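Insecticyanin A form (Manduca sexta, PDB 1Z24) binds the bile pigment biliverdin IX gamma in a lipocalin barrel, giving a blue protein that, mixed with lipoprotein-bound carotenes, colours hornworms green for camouflage. Local coordinates at residues E68-D73 / M90-G95; G25-I30 / L135-V140; G7-V12 / Y117-H122; A31-E36 / S163-N168. All blocks are in the same frame, centred on the assembly; numbering follows the deposited sequence.

Contact 1 of 4, residues E68-D73 / M90-G95; sequences EYMEGD and MTFKFG. With BLV (biliverdin IX gamma chromophore), chain B.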
# COMPACT_ATOMS: atom_id res chain seq x y z
N GLU A 68 31.98 -15.35 6.57
CA GLU A 68 31.05 -16.28 5.96
C GLU A 68 30.62 -15.80 4.58
O GLU A 68 30.32 -14.60 4.33
CB GLU A 68 29.86 -16.56 6.84
CG GLU A 68 30.32 -17.08 8.17
CD GLU A 68 29.16 -17.17 9.12
OE1 GLU A 68 28.01 -16.98 8.78
OE2 GLU A 68 29.50 -17.44 10.34
N TYR A 69 30.56 -16.78 3.67
CA TYR A 69 30.16 -16.41 2.35
C TYR A 69 29.25 -17.40 1.66
O TYR A 69 29.06 -18.53 2.12
CB TYR A 69 31.40 -16.10 1.54
CG TYR A 69 32.23 -17.31 1.38
CD1 TYR A 69 32.11 -18.01 0.18
CD2 TYR A 69 33.12 -17.73 2.39
CE1 TYR A 69 32.88 -19.15 -0.03
CE2 TYR A 69 33.91 -18.87 2.19
CZ TYR A 69 33.77 -19.56 0.97
OH TYR A 69 34.51 -20.68 0.71
N MET A 70 28.67 -16.94 0.54
CA MET A 70 27.75 -17.74 -0.25
C MET A 70 28.03 -17.49 -1.70
O MET A 70 28.22 -16.33 -2.10
CB MET A 70 26.33 -17.17 -0.12
CG MET A 70 25.78 -17.18 1.27
SD MET A 70 24.32 -16.12 1.46
CE MET A 70 22.98 -17.08 0.81
N GLU A 71 28.03 -18.55 -2.48
CA GLU A 71 28.25 -18.44 -3.90
C GLU A 71 27.02 -18.91 -4.65
O GLU A 71 26.48 -19.96 -4.29
CB GLU A 71 29.46 -19.28 -4.32
CG GLU A 71 30.69 -18.95 -3.45
CD GLU A 71 32.01 -19.51 -3.99
OE1 GLU A 71 32.75 -18.82 -4.63
OE2 GLU A 71 32.25 -20.78 -3.72
N GLY A 72 26.55 -18.16 -5.65
CA GLY A 72 25.37 -18.62 -6.35
C GLY A 72 25.28 -18.04 -7.72
O GLY A 72 26.20 -17.38 -8.17
N ASP A 73 24.15 -18.29 -8.36
CA ASP A 73 23.89 -17.81 -9.67
C ASP A 73 22.96 -16.64 -9.60
O ASP A 73 22.19 -16.49 -8.66
CB ASP A 73 23.27 -18.96 -10.48
CG ASP A 73 24.25 -20.15 -10.63
OD1 ASP A 73 23.96 -21.30 -10.30
OD2 ASP A 73 25.42 -19.81 -11.15
N MET A 90 18.65 -14.77 -7.29
CA MET A 90 19.89 -15.31 -6.79
C MET A 90 19.57 -16.70 -6.32
O MET A 90 18.67 -16.88 -5.51
CB MET A 90 20.40 -14.47 -5.65
CG MET A 90 20.72 -13.07 -6.15
SD MET A 90 21.57 -12.15 -4.82
CE MET A 90 20.26 -11.96 -3.54
N THR A 91 20.27 -17.67 -6.87
CA THR A 91 20.00 -19.00 -6.49
C THR A 91 21.20 -19.55 -5.83
O THR A 91 22.33 -19.52 -6.35
CB THR A 91 19.78 -19.79 -7.75
OG1 THR A 91 18.65 -19.25 -8.44
CG2 THR A 91 19.56 -21.26 -7.38
N PHE A 92 20.91 -20.05 -4.66
CA PHE A 92 21.91 -20.67 -3.78
C PHE A 92 21.53 -22.10 -3.41
O PHE A 92 20.36 -22.40 -3.23
CB PHE A 92 22.04 -19.91 -2.44
CG PHE A 92 22.50 -18.53 -2.69
CD1 PHE A 92 23.83 -18.27 -3.03
CD2 PHE A 92 21.56 -17.50 -2.65
CE1 PHE A 92 24.22 -16.95 -3.28
CE2 PHE A 92 21.93 -16.17 -2.88
CZ PHE A 92 23.27 -15.93 -3.19
N LYS A 93 22.50 -22.99 -3.26
CA LYS A 93 22.17 -24.36 -2.90
C LYS A 93 22.84 -24.77 -1.61
O LYS A 93 24.04 -24.55 -1.46
CB LYS A 93 22.63 -25.30 -3.98
CG LYS A 93 21.96 -25.08 -5.32
CD LYS A 93 22.56 -25.88 -6.48
CE LYS A 93 21.76 -25.78 -7.77
NZ LYS A 93 22.64 -25.73 -8.94
N PHE A 94 22.07 -25.35 -0.67
CA PHE A 94 22.63 -25.82 0.57
C PHE A 94 22.33 -27.27 0.47
O PHE A 94 21.18 -27.65 0.76
CB PHE A 94 21.81 -25.22 1.69
CG PHE A 94 21.93 -23.76 1.56
CD1 PHE A 94 20.95 -23.10 0.82
CD2 PHE A 94 23.01 -23.07 2.12
CE1 PHE A 94 21.01 -21.71 0.66
CE2 PHE A 94 23.07 -21.68 1.97
CZ PHE A 94 22.08 -21.02 1.24
N GLY A 95 23.30 -28.06 0.02
CA GLY A 95 22.98 -29.48 -0.14
C GLY A 95 21.83 -29.60 -1.15
O GLY A 95 21.93 -29.08 -2.25
NA BLV B . 18.37 -11.72 1.37
C1A BLV B . 17.29 -12.43 1.77
C2A BLV B . 16.12 -12.26 0.92
C3A BLV B . 16.52 -11.40 -0.06
C4A BLV B . 17.93 -11.07 0.24
CMA BLV B . 15.70 -10.77 -1.25
OA BLV B . 17.31 -13.15 2.75
CAA BLV B . 14.79 -12.84 1.14
CBA BLV B . 14.21 -11.99 2.23
CGA BLV B . 12.90 -12.62 2.71
O1A BLV B . 11.83 -12.18 2.38
O2A BLV B . 12.95 -13.59 3.39
CHB BLV B . 18.67 -10.18 -0.54
NB BLV B . 20.86 -10.23 0.55
C1B BLV B . 19.92 -9.64 -0.27
C2B BLV B . 20.42 -8.41 -0.83
C3B BLV B . 21.65 -8.26 -0.34
C4B BLV B . 21.92 -9.41 0.53
CMB BLV B . 19.67 -7.48 -1.78
CAB BLV B . 22.58 -7.13 -0.63
CBB BLV B . 23.28 -6.70 0.48
CHC BLV B . 23.15 -9.61 1.18
NC BLV B . 22.93 -11.61 2.54
C1C BLV B . 23.66 -10.66 1.89
C2C BLV B . 25.10 -10.87 2.09
C3C BLV B . 25.32 -11.96 2.83
C4C BLV B . 23.91 -12.45 3.12
CMC BLV B . 26.13 -10.06 1.46
CAC BLV B . 26.59 -12.65 3.36
CBC BLV B . 26.58 -13.98 3.66
CHD BLV B . 23.59 -13.56 3.98
ND BLV B . 21.58 -14.38 2.80
C1D BLV B . 22.55 -14.45 3.84
C2D BLV B . 22.28 -15.65 4.69
C3D BLV B . 21.17 -16.28 4.18
C4D BLV B . 20.78 -15.49 3.03
CMD BLV B . 23.04 -16.10 5.91
OD BLV B . 19.84 -15.77 2.32
CAD BLV B . 20.54 -17.52 4.68
CBD BLV B . 20.96 -18.66 3.78
CGD BLV B . 20.15 -19.97 4.11
O1D BLV B . 20.62 -20.78 4.85
O2D BLV B . 19.05 -20.17 3.65
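M70 lays its terminal methyl over the face of the F92 ring: CE sits 3.8 Å from the ring centroid of F92 and 11° off the ring normal, a CH-pi contact. M70 SD stands farther out above the same face, which makes the pair a Met-aromatic contact. The methionine chain turns at its last torsion (chi3 80°), and this bend brings CE back over F92 while SD meets the chromophore, 3.4 Å from C1D of biliverdin. M70 CE also reaches the edge of the F94 ring at CZ, and one face of F94 carries a propionate of the pigment, F94 CZ lying 3.6 Å from BLV CGD. At the edge of F92, near its plane, lies the carbonyl oxygen of E71, 3.4 Å from CD1 of F92. Strands 66-76 and 88-94 pair where D73 and T91 form an antiparallel hydrogen-bonded pair, D73 N to T91 O at 3.0 Å and T91 N to D73 O at 2.9 Å; beyond it the short segments diverge, their directions 126° apart. T91 OG1 bonds to N100 on the next strand. The two methionines, M70 and M90, thus offer soft, apolar surface to the conjugated rings, while F94 lies against a propionate arm and F92 backs M70.

Contact 2 of 4, residues G25-I30 / L135-V140; sequences GAWHEI and LSKSKV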
# COMPACT_ATOMS: atom_id res chain seq x y z
N GLY A 25 29.18 -5.55 -10.01
CA GLY A 25 30.18 -4.95 -9.15
C GLY A 25 30.04 -5.37 -7.69
O GLY A 25 29.29 -6.26 -7.34
N ALA A 26 30.78 -4.72 -6.83
CA ALA A 26 30.75 -5.02 -5.40
C ALA A 26 29.91 -3.99 -4.65
O ALA A 26 30.21 -2.79 -4.53
CB ALA A 26 32.18 -5.01 -4.93
N TRP A 27 28.82 -4.46 -4.12
CA TRP A 27 27.96 -3.53 -3.42
C TRP A 27 28.07 -3.68 -1.93
O TRP A 27 27.92 -4.79 -1.41
CB TRP A 27 26.48 -3.82 -3.83
CG TRP A 27 26.14 -3.45 -5.24
CD1 TRP A 27 26.06 -4.29 -6.33
CD2 TRP A 27 25.85 -2.10 -5.71
NE1 TRP A 27 25.74 -3.54 -7.44
CE2 TRP A 27 25.57 -2.20 -7.11
CE3 TRP A 27 25.81 -0.83 -5.10
CZ2 TRP A 27 25.25 -1.09 -7.91
CZ3 TRP A 27 25.52 0.27 -5.94
CH2 TRP A 27 25.27 0.14 -7.31
N HIS A 28 28.32 -2.55 -1.25
CA HIS A 28 28.42 -2.51 0.18
C HIS A 28 27.06 -2.19 0.75
O HIS A 28 26.33 -1.32 0.24
CB HIS A 28 29.36 -1.42 0.69
CG HIS A 28 30.70 -1.59 0.05
ND1 HIS A 28 30.93 -1.21 -1.25
CD2 HIS A 28 31.87 -2.12 0.58
CE1 HIS A 28 32.19 -1.51 -1.50
NE2 HIS A 28 32.80 -2.05 -0.42
N GLU A 29 26.70 -2.91 1.81
CA GLU A 29 25.40 -2.68 2.43
C GLU A 29 25.56 -1.57 3.47
O GLU A 29 25.96 -1.84 4.56
CB GLU A 29 24.95 -3.98 3.07
CG GLU A 29 23.70 -3.73 3.94
CD GLU A 29 23.30 -5.00 4.57
OE1 GLU A 29 22.70 -5.88 3.97
OE2 GLU A 29 23.72 -5.07 5.81
N ILE A 30 25.30 -0.33 3.10
CA ILE A 30 25.46 0.79 3.99
C ILE A 30 24.47 0.66 5.09
O ILE A 30 24.72 0.94 6.25
CB ILE A 30 25.18 2.07 3.19
CG1 ILE A 30 26.23 2.25 2.13
CG2 ILE A 30 25.21 3.28 4.10
CD1 ILE A 30 27.62 2.21 2.72
N LEU A 135 22.51 0.29 -0.87
CA LEU A 135 23.77 -0.22 -1.35
C LEU A 135 24.62 0.82 -2.05
O LEU A 135 24.12 1.66 -2.79
CB LEU A 135 23.54 -1.33 -2.42
CG LEU A 135 22.56 -2.40 -1.96
CD1 LEU A 135 22.38 -3.30 -3.15
CD2 LEU A 135 23.26 -3.16 -0.86
N SER A 136 25.94 0.72 -1.83
CA SER A 136 26.87 1.66 -2.44
C SER A 136 28.12 0.99 -2.95
O SER A 136 28.62 0.03 -2.37
CB SER A 136 27.31 2.66 -1.38
OG SER A 136 28.36 3.43 -1.94
N LYS A 137 28.63 1.53 -4.04
CA LYS A 137 29.87 1.00 -4.59
C LYS A 137 31.12 1.41 -3.74
O LYS A 137 32.19 0.89 -3.91
CB LYS A 137 29.98 1.15 -6.09
CG LYS A 137 29.22 0.01 -6.76
CD LYS A 137 29.41 0.08 -8.25
CE LYS A 137 28.58 -0.93 -8.98
NZ LYS A 137 28.65 -0.74 -10.42
N SER A 138 30.97 2.34 -2.79
CA SER A 138 32.02 2.81 -1.89
C SER A 138 31.61 2.28 -0.54
O SER A 138 30.46 1.89 -0.41
CB SER A 138 31.96 4.29 -1.60
OG SER A 138 32.46 5.07 -2.67
N LYS A 139 32.54 2.28 0.41
CA LYS A 139 32.29 1.80 1.77
C LYS A 139 31.53 2.86 2.52
O LYS A 139 30.98 2.63 3.60
CB LYS A 139 33.54 1.42 2.60
CG LYS A 139 34.45 0.31 2.11
CD LYS A 139 35.85 0.38 2.77
CE LYS A 139 37.01 -0.20 1.89
NZ LYS A 139 38.43 -0.02 2.32
N VAL A 140 31.50 4.04 1.95
CA VAL A 140 30.75 5.12 2.56
C VAL A 140 29.91 5.80 1.51
O VAL A 140 30.24 5.93 0.30
CB VAL A 140 31.53 6.25 3.12
CG1 VAL A 140 32.41 5.65 4.16
CG2 VAL A 140 32.37 6.72 2.00
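The carbonyl oxygen of S136 is gripped twice by H28, through the backbone N at 2.8 Å and through ring ND1 at 2.9 Å. The two donors come from opposite faces of the carbonyl plane, and the ND1 bond lies in the imidazole plane, so the ring's rotation is fixed; ND1 donates, so it carries a proton. K139 CA lies over one face of that ring, 4.2 Å from the H28 centroid. In return S136 N donates to H28 O at 2.9 Å, closing an antiparallel hydrogen-bonded pair between strands 25-32 and 127-136, the first and last long strands of the lipocalin barrel. E29 and L135 form the adjacent non-hydrogen-bonded pair, and both touch biliverdin on the interior side. Just past the strand, S136 OG accepts from S138 N at 3.0 Å, an ST turn that folds the chain over the H28 ring. W27 is held on one face by the aliphatic part of K137, whose CG stands 3.8 Å from the centroid of the six-membered ring of W27. The lysine chain is extended, and its NZ goes on to the carbonyls of Y110 and A24, while W27 NE1 bonds to F23 O. L135 CB meets the indole at CE3 of W27, 3.5 Å away, the two side chains crossing at about a right angle. I30 CG1 packs on S136 CB at 3.7 Å.

Contact 3 of 4, residues G7-V12 / Y117-H122; sequences GYCPDV and YNCDYH. With BLV (biliverdin IX gamma chromophore), chain B.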
# COMPACT_ATOMS: atom_id res chain seq x y z
N GLY A 7 -1.77 -6.99 6.15
CA GLY A 7 -2.23 -7.08 4.77
C GLY A 7 -1.24 -7.61 3.79
O GLY A 7 -0.15 -8.05 4.15
N TYR A 8 -1.66 -7.55 2.52
CA TYR A 8 -0.85 -8.03 1.41
C TYR A 8 0.22 -7.02 1.09
O TYR A 8 0.08 -5.88 1.48
CB TYR A 8 -1.78 -8.17 0.11
CG TYR A 8 -2.88 -9.21 0.25
CD1 TYR A 8 -2.59 -10.56 0.23
CD2 TYR A 8 -4.20 -8.86 0.46
CE1 TYR A 8 -3.58 -11.55 0.35
CE2 TYR A 8 -5.20 -9.81 0.61
CZ TYR A 8 -4.90 -11.17 0.56
OH TYR A 8 -5.89 -12.13 0.73
N CYS A 9 1.25 -7.43 0.37
CA CYS A 9 2.30 -6.50 0.01
C CYS A 9 1.70 -5.45 -0.85
O CYS A 9 0.80 -5.81 -1.58
CB CYS A 9 3.23 -7.31 -0.94
SG CYS A 9 4.20 -8.43 0.05
N PRO A 10 2.15 -4.19 -0.80
CA PRO A 10 1.57 -3.14 -1.63
C PRO A 10 2.05 -3.20 -3.05
O PRO A 10 3.04 -3.88 -3.42
CB PRO A 10 2.17 -1.82 -1.19
CG PRO A 10 3.39 -2.24 -0.41
CD PRO A 10 2.98 -3.56 0.22
N ASP A 11 1.35 -2.44 -3.88
CA ASP A 11 1.77 -2.43 -5.26
C ASP A 11 3.09 -1.67 -5.30
O ASP A 11 3.29 -0.69 -4.59
CB ASP A 11 0.70 -1.68 -6.04
CG ASP A 11 0.90 -1.54 -7.57
OD1 ASP A 11 0.32 -0.68 -8.23
OD2 ASP A 11 1.75 -2.41 -8.10
N VAL A 12 4.00 -2.12 -6.11
CA VAL A 12 5.29 -1.48 -6.26
C VAL A 12 5.87 -1.84 -7.63
O VAL A 12 5.68 -2.92 -8.15
CB VAL A 12 6.20 -1.91 -5.15
CG1 VAL A 12 6.10 -3.36 -5.09
CG2 VAL A 12 7.59 -1.74 -5.70
N TYR A 117 14.73 -3.83 -2.47
CA TYR A 117 13.65 -4.11 -1.55
C TYR A 117 12.96 -5.43 -1.81
O TYR A 117 13.17 -6.01 -2.82
CB TYR A 117 12.64 -3.02 -1.95
CG TYR A 117 11.15 -3.11 -1.58
CD1 TYR A 117 10.67 -2.40 -0.48
CD2 TYR A 117 10.25 -3.85 -2.35
CE1 TYR A 117 9.32 -2.41 -0.11
CE2 TYR A 117 8.90 -3.87 -2.01
CZ TYR A 117 8.44 -3.15 -0.90
OH TYR A 117 7.12 -3.18 -0.59
N ASN A 118 12.13 -5.89 -0.89
CA ASN A 118 11.36 -7.11 -1.05
C ASN A 118 10.19 -7.05 -0.07
O ASN A 118 10.24 -6.29 0.87
CB ASN A 118 12.02 -8.48 -1.16
CG ASN A 118 11.99 -9.24 0.15
OD1 ASN A 118 12.45 -8.76 1.19
ND2 ASN A 118 11.50 -10.45 0.06
N CYS A 119 9.16 -7.82 -0.33
CA CYS A 119 7.95 -7.90 0.45
C CYS A 119 7.61 -9.35 0.46
O CYS A 119 7.47 -9.97 -0.57
CB CYS A 119 6.78 -7.03 -0.12
SG CYS A 119 5.40 -7.10 1.06
N ASP A 120 7.52 -9.88 1.65
CA ASP A 120 7.22 -11.29 1.89
C ASP A 120 5.88 -11.43 2.59
O ASP A 120 5.72 -11.03 3.75
CB ASP A 120 8.36 -11.76 2.80
CG ASP A 120 8.41 -13.26 2.98
OD1 ASP A 120 9.47 -13.87 3.04
OD2 ASP A 120 7.26 -13.87 3.04
N TYR A 121 4.91 -12.01 1.87
CA TYR A 121 3.57 -12.17 2.45
C TYR A 121 3.37 -13.48 3.21
O TYR A 121 3.65 -14.53 2.67
CB TYR A 121 2.43 -11.87 1.40
CG TYR A 121 1.02 -12.04 2.00
CD1 TYR A 121 0.47 -11.10 2.87
CD2 TYR A 121 0.23 -13.16 1.73
CE1 TYR A 121 -0.79 -11.27 3.45
CE2 TYR A 121 -1.06 -13.33 2.24
CZ TYR A 121 -1.54 -12.40 3.13
OH TYR A 121 -2.74 -12.58 3.68
N HIS A 122 2.88 -13.43 4.45
CA HIS A 122 2.60 -14.61 5.29
C HIS A 122 1.07 -14.75 5.42
O HIS A 122 0.46 -14.11 6.24
CB HIS A 122 3.11 -14.31 6.68
CG HIS A 122 4.59 -14.34 6.68
ND1 HIS A 122 5.31 -15.33 7.36
CD2 HIS A 122 5.50 -13.50 6.11
CE1 HIS A 122 6.62 -15.07 7.18
NE2 HIS A 122 6.77 -13.98 6.43
NA BLV B . 18.37 -11.72 1.37
C1A BLV B . 17.29 -12.43 1.77
C2A BLV B . 16.12 -12.26 0.92
C3A BLV B . 16.52 -11.40 -0.06
C4A BLV B . 17.93 -11.07 0.24
CMA BLV B . 15.70 -10.77 -1.25
OA BLV B . 17.31 -13.15 2.75
CAA BLV B . 14.79 -12.84 1.14
CBA BLV B . 14.21 -11.99 2.23
CGA BLV B . 12.90 -12.62 2.71
O1A BLV B . 11.83 -12.18 2.38
O2A BLV B . 12.95 -13.59 3.39
CHB BLV B . 18.67 -10.18 -0.54
NB BLV B . 20.86 -10.23 0.55
C1B BLV B . 19.92 -9.64 -0.27
C2B BLV B . 20.42 -8.41 -0.83
C3B BLV B . 21.65 -8.26 -0.34
C4B BLV B . 21.92 -9.41 0.53
CMB BLV B . 19.67 -7.48 -1.78
CAB BLV B . 22.58 -7.13 -0.63
CBB BLV B . 23.28 -6.70 0.48
CHC BLV B . 23.15 -9.61 1.18
NC BLV B . 22.93 -11.61 2.54
C1C BLV B . 23.66 -10.66 1.89
C2C BLV B . 25.10 -10.87 2.09
C3C BLV B . 25.32 -11.96 2.83
C4C BLV B . 23.91 -12.45 3.12
CMC BLV B . 26.13 -10.06 1.46
CAC BLV B . 26.59 -12.65 3.36
CBC BLV B . 26.58 -13.98 3.66
CHD BLV B . 23.59 -13.56 3.98
ND BLV B . 21.58 -14.38 2.80
C1D BLV B . 22.55 -14.45 3.84
C2D BLV B . 22.28 -15.65 4.69
C3D BLV B . 21.17 -16.28 4.18
C4D BLV B . 20.78 -15.49 3.03
CMD BLV B . 23.04 -16.10 5.91
OD BLV B . 19.84 -15.77 2.32
CAD BLV B . 20.54 -17.52 4.68
CBD BLV B . 20.96 -18.66 3.78
CGD BLV B . 20.15 -19.97 4.11
O1D BLV B . 20.62 -20.78 4.85
O2D BLV B . 19.05 -20.17 3.65
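One face of the Y121 ring carries Y8, whose CD1 stands 3.6 Å above the plane of Y121 toward its rim, and at the edge of Y121 lies G7 O, 3.4 Å from CE1. The Y8 and Y121 planes are inclined at 34° with centroids 4.7 Å apart, an oblique pair. Y121 holds CG anti to its own N (chi1 180°), which carries the ring out to the loop. An alanine here would take away the surface under Y8 and is likely to leave that ring less restrained, with S157 of the second subunit still against it. Next along the strand, the disulfide joins C9 SG to C119 SG at 2.1 Å with chi3 -90°. Farther on, P10 CG rests 3.9 Å from Y117 OH. N118 and D120 face the other way, into the pocket, where N118 ND2 donates to propionate oxygen O1A of biliverdin at 2.9 Å. The N-terminal loop is thus held to strand 113-122 covalently and by apolar contact on the strand's outer side, while its inner side offers polar groups to the pigment.

Contact 4 of 4, residues A31-E36 / S163-N168; sequences AKLPLE and SKFISN. With BLV (biliverdin IX gamma chromophore), chain B.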
# COMPACT_ATOMS: atom_id res chain seq x y z
N ALA A 31 23.30 0.22 4.73
CA ALA A 31 22.29 0.08 5.78
C ALA A 31 21.22 -0.84 5.29
O ALA A 31 21.10 -1.04 4.07
CB ALA A 31 21.62 1.38 6.13
N LYS A 32 20.44 -1.39 6.22
CA LYS A 32 19.35 -2.28 5.80
C LYS A 32 18.23 -2.24 6.82
O LYS A 32 18.47 -1.74 7.90
CB LYS A 32 19.83 -3.77 5.82
CG LYS A 32 20.37 -4.20 7.21
CD LYS A 32 20.62 -5.70 7.36
CE LYS A 32 21.41 -6.07 8.65
NZ LYS A 32 22.79 -5.61 8.51
N LEU A 33 17.03 -2.78 6.47
CA LEU A 33 15.97 -2.90 7.42
C LEU A 33 16.32 -4.26 8.10
O LEU A 33 17.03 -5.06 7.43
CB LEU A 33 14.59 -3.02 6.78
CG LEU A 33 14.07 -1.74 6.11
CD1 LEU A 33 12.62 -1.94 5.69
CD2 LEU A 33 14.15 -0.53 6.98
N PRO A 34 15.94 -4.51 9.36
CA PRO A 34 16.28 -5.76 9.97
C PRO A 34 15.85 -6.98 9.15
O PRO A 34 14.79 -6.95 8.51
CB PRO A 34 15.39 -5.87 11.19
CG PRO A 34 14.89 -4.51 11.50
CD PRO A 34 15.13 -3.69 10.27
N LEU A 35 16.78 -7.93 9.05
CA LEU A 35 16.63 -9.19 8.29
C LEU A 35 17.32 -10.29 9.08
O LEU A 35 18.55 -10.25 9.20
CB LEU A 35 17.12 -9.04 6.84
CG LEU A 35 17.13 -10.35 6.02
CD1 LEU A 35 15.73 -11.02 6.05
CD2 LEU A 35 17.59 -10.09 4.58
N GLU A 36 16.51 -11.14 9.67
CA GLU A 36 17.04 -12.20 10.49
C GLU A 36 18.33 -12.93 10.08
O GLU A 36 19.30 -12.83 10.81
CB GLU A 36 16.04 -13.37 10.67
CG GLU A 36 16.18 -14.06 12.02
CD GLU A 36 15.82 -13.13 13.13
OE1 GLU A 36 15.00 -12.24 13.02
OE2 GLU A 36 16.51 -13.34 14.21
N SER A 163 13.30 5.56 8.80
CA SER A 163 13.76 5.63 10.15
C SER A 163 14.03 4.27 10.70
O SER A 163 14.50 4.13 11.81
CB SER A 163 12.71 6.32 11.00
OG SER A 163 11.71 5.40 11.32
N LYS A 164 13.73 3.25 9.96
CA LYS A 164 13.99 1.95 10.53
C LYS A 164 15.30 1.38 9.98
O LYS A 164 15.63 0.27 10.30
CB LYS A 164 12.87 1.08 10.12
CG LYS A 164 11.58 1.53 10.79
CD LYS A 164 11.72 1.43 12.29
CE LYS A 164 10.49 1.86 13.08
NZ LYS A 164 9.48 0.81 13.19
N PHE A 165 16.05 2.10 9.16
CA PHE A 165 17.31 1.55 8.63
C PHE A 165 18.38 1.39 9.71
O PHE A 165 18.48 2.15 10.66
CB PHE A 165 17.95 2.33 7.51
CG PHE A 165 17.35 2.09 6.16
CD1 PHE A 165 17.55 0.88 5.50
CD2 PHE A 165 16.57 3.06 5.54
CE1 PHE A 165 16.97 0.66 4.25
CE2 PHE A 165 15.97 2.88 4.30
CZ PHE A 165 16.19 1.66 3.67
N ILE A 166 19.18 0.38 9.56
CA ILE A 166 20.24 0.10 10.50
C ILE A 166 21.55 0.11 9.74
O ILE A 166 21.70 -0.66 8.80
CB ILE A 166 20.04 -1.24 11.14
CG1 ILE A 166 18.85 -1.19 12.11
CG2 ILE A 166 21.30 -1.53 11.94
CD1 ILE A 166 18.25 -2.58 12.17
N SER A 167 22.49 0.98 10.15
CA SER A 167 23.79 1.14 9.48
C SER A 167 24.73 -0.01 9.68
O SER A 167 24.77 -0.55 10.78
CB SER A 167 24.37 2.44 9.94
OG SER A 167 23.84 3.50 9.15
N ASN A 168 25.45 -0.40 8.62
CA ASN A 168 26.41 -1.50 8.69
C ASN A 168 27.82 -0.94 9.03
O ASN A 168 28.01 0.25 9.14
CB ASN A 168 26.51 -2.35 7.45
CG ASN A 168 26.91 -3.73 7.88
OD1 ASN A 168 27.79 -3.94 8.73
ND2 ASN A 168 26.21 -4.69 7.32
NA BLV B . 18.37 -11.72 1.37
C1A BLV B . 17.29 -12.43 1.77
C2A BLV B . 16.12 -12.26 0.92
C3A BLV B . 16.52 -11.40 -0.06
C4A BLV B . 17.93 -11.07 0.24
CMA BLV B . 15.70 -10.77 -1.25
OA BLV B . 17.31 -13.15 2.75
CAA BLV B . 14.79 -12.84 1.14
CBA BLV B . 14.21 -11.99 2.23
CGA BLV B . 12.90 -12.62 2.71
O1A BLV B . 11.83 -12.18 2.38
O2A BLV B . 12.95 -13.59 3.39
CHB BLV B . 18.67 -10.18 -0.54
NB BLV B . 20.86 -10.23 0.55
C1B BLV B . 19.92 -9.64 -0.27
C2B BLV B . 20.42 -8.41 -0.83
C3B BLV B . 21.65 -8.26 -0.34
C4B BLV B . 21.92 -9.41 0.53
CMB BLV B . 19.67 -7.48 -1.78
CAB BLV B . 22.58 -7.13 -0.63
CBB BLV B . 23.28 -6.70 0.48
CHC BLV B . 23.15 -9.61 1.18
NC BLV B . 22.93 -11.61 2.54
C1C BLV B . 23.66 -10.66 1.89
C2C BLV B . 25.10 -10.87 2.09
C3C BLV B . 25.32 -11.96 2.83
C4C BLV B . 23.91 -12.45 3.12
CMC BLV B . 26.13 -10.06 1.46
CAC BLV B . 26.59 -12.65 3.36
CBC BLV B . 26.58 -13.98 3.66
CHD BLV B . 23.59 -13.56 3.98
ND BLV B . 21.58 -14.38 2.80
C1D BLV B . 22.55 -14.45 3.84
C2D BLV B . 22.28 -15.65 4.69
C3D BLV B . 21.17 -16.28 4.18
C4D BLV B . 20.78 -15.49 3.03
CMD BLV B . 23.04 -16.10 5.91
OD BLV B . 19.84 -15.77 2.32
CAD BLV B . 20.54 -17.52 4.68
CBD BLV B . 20.96 -18.66 3.78
CGD BLV B . 20.15 -19.97 4.11
O1D BLV B . 20.62 -20.78 4.85
O2D BLV B . 19.05 -20.17 3.65
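F165 and L33 form the close-packed end: L33 CD2 lies over one face of the F165 ring, 4.1 Å from its centroid, while K32 meets the ring edge, its backbone C 3.5 Å from F165 CD1. F165 CG lies anti to its carbonyl carbon (chi1 -80°), which brings the ring alongside the K32 backbone. A31 CB adds a contact at F165 CB, 4.0 Å away. A serine in place of F165 would probably leave L33 CD2 without its aromatic face and open a gap against the K32 backbone and I134. The backbones bond here in an antiparallel hydrogen-bonded pair, K32 N to I166 O at 3.0 Å and I166 N to K32 O at 2.8 Å. Packing thins toward the exposed side, where I166 CD1 touches P34 CD at 3.8 Å and the chain of K164 leads outward after its CB touches L33. K32 NZ and N168 ND2 share an acceptor, E29. L35 CD2 is 3.6 Å from BLV OA. Short strand 166-167 thus lies along the end of strand 25-32, with F165 also against I134 of strand 127-136 and P34 against I3 of strand 3-6.

How the contacts relate
All four contacts reach one curled sheet, built on the lipocalin barrel. Contacts 2 and 4 share strand 25-32, their centres about 14 Å apart, and they touch: I30 O probably accepts a hydrogen bond from the backbone N of N168. Contact 1 lies about 20 to 24 Å from the centres of the others, and its segments fall in the chain between the two halves of each of them. Contacts 2, 3 and 4 interleave along the sequence, so early parts of the chain are tied to its middle and later parts. Contacts 2 and 3 lie on opposite sides of the chain's centre, on adjacent strands 127-136 and 113-122. Residues from every contact reach biliverdin, which the barrel encloses from several sides.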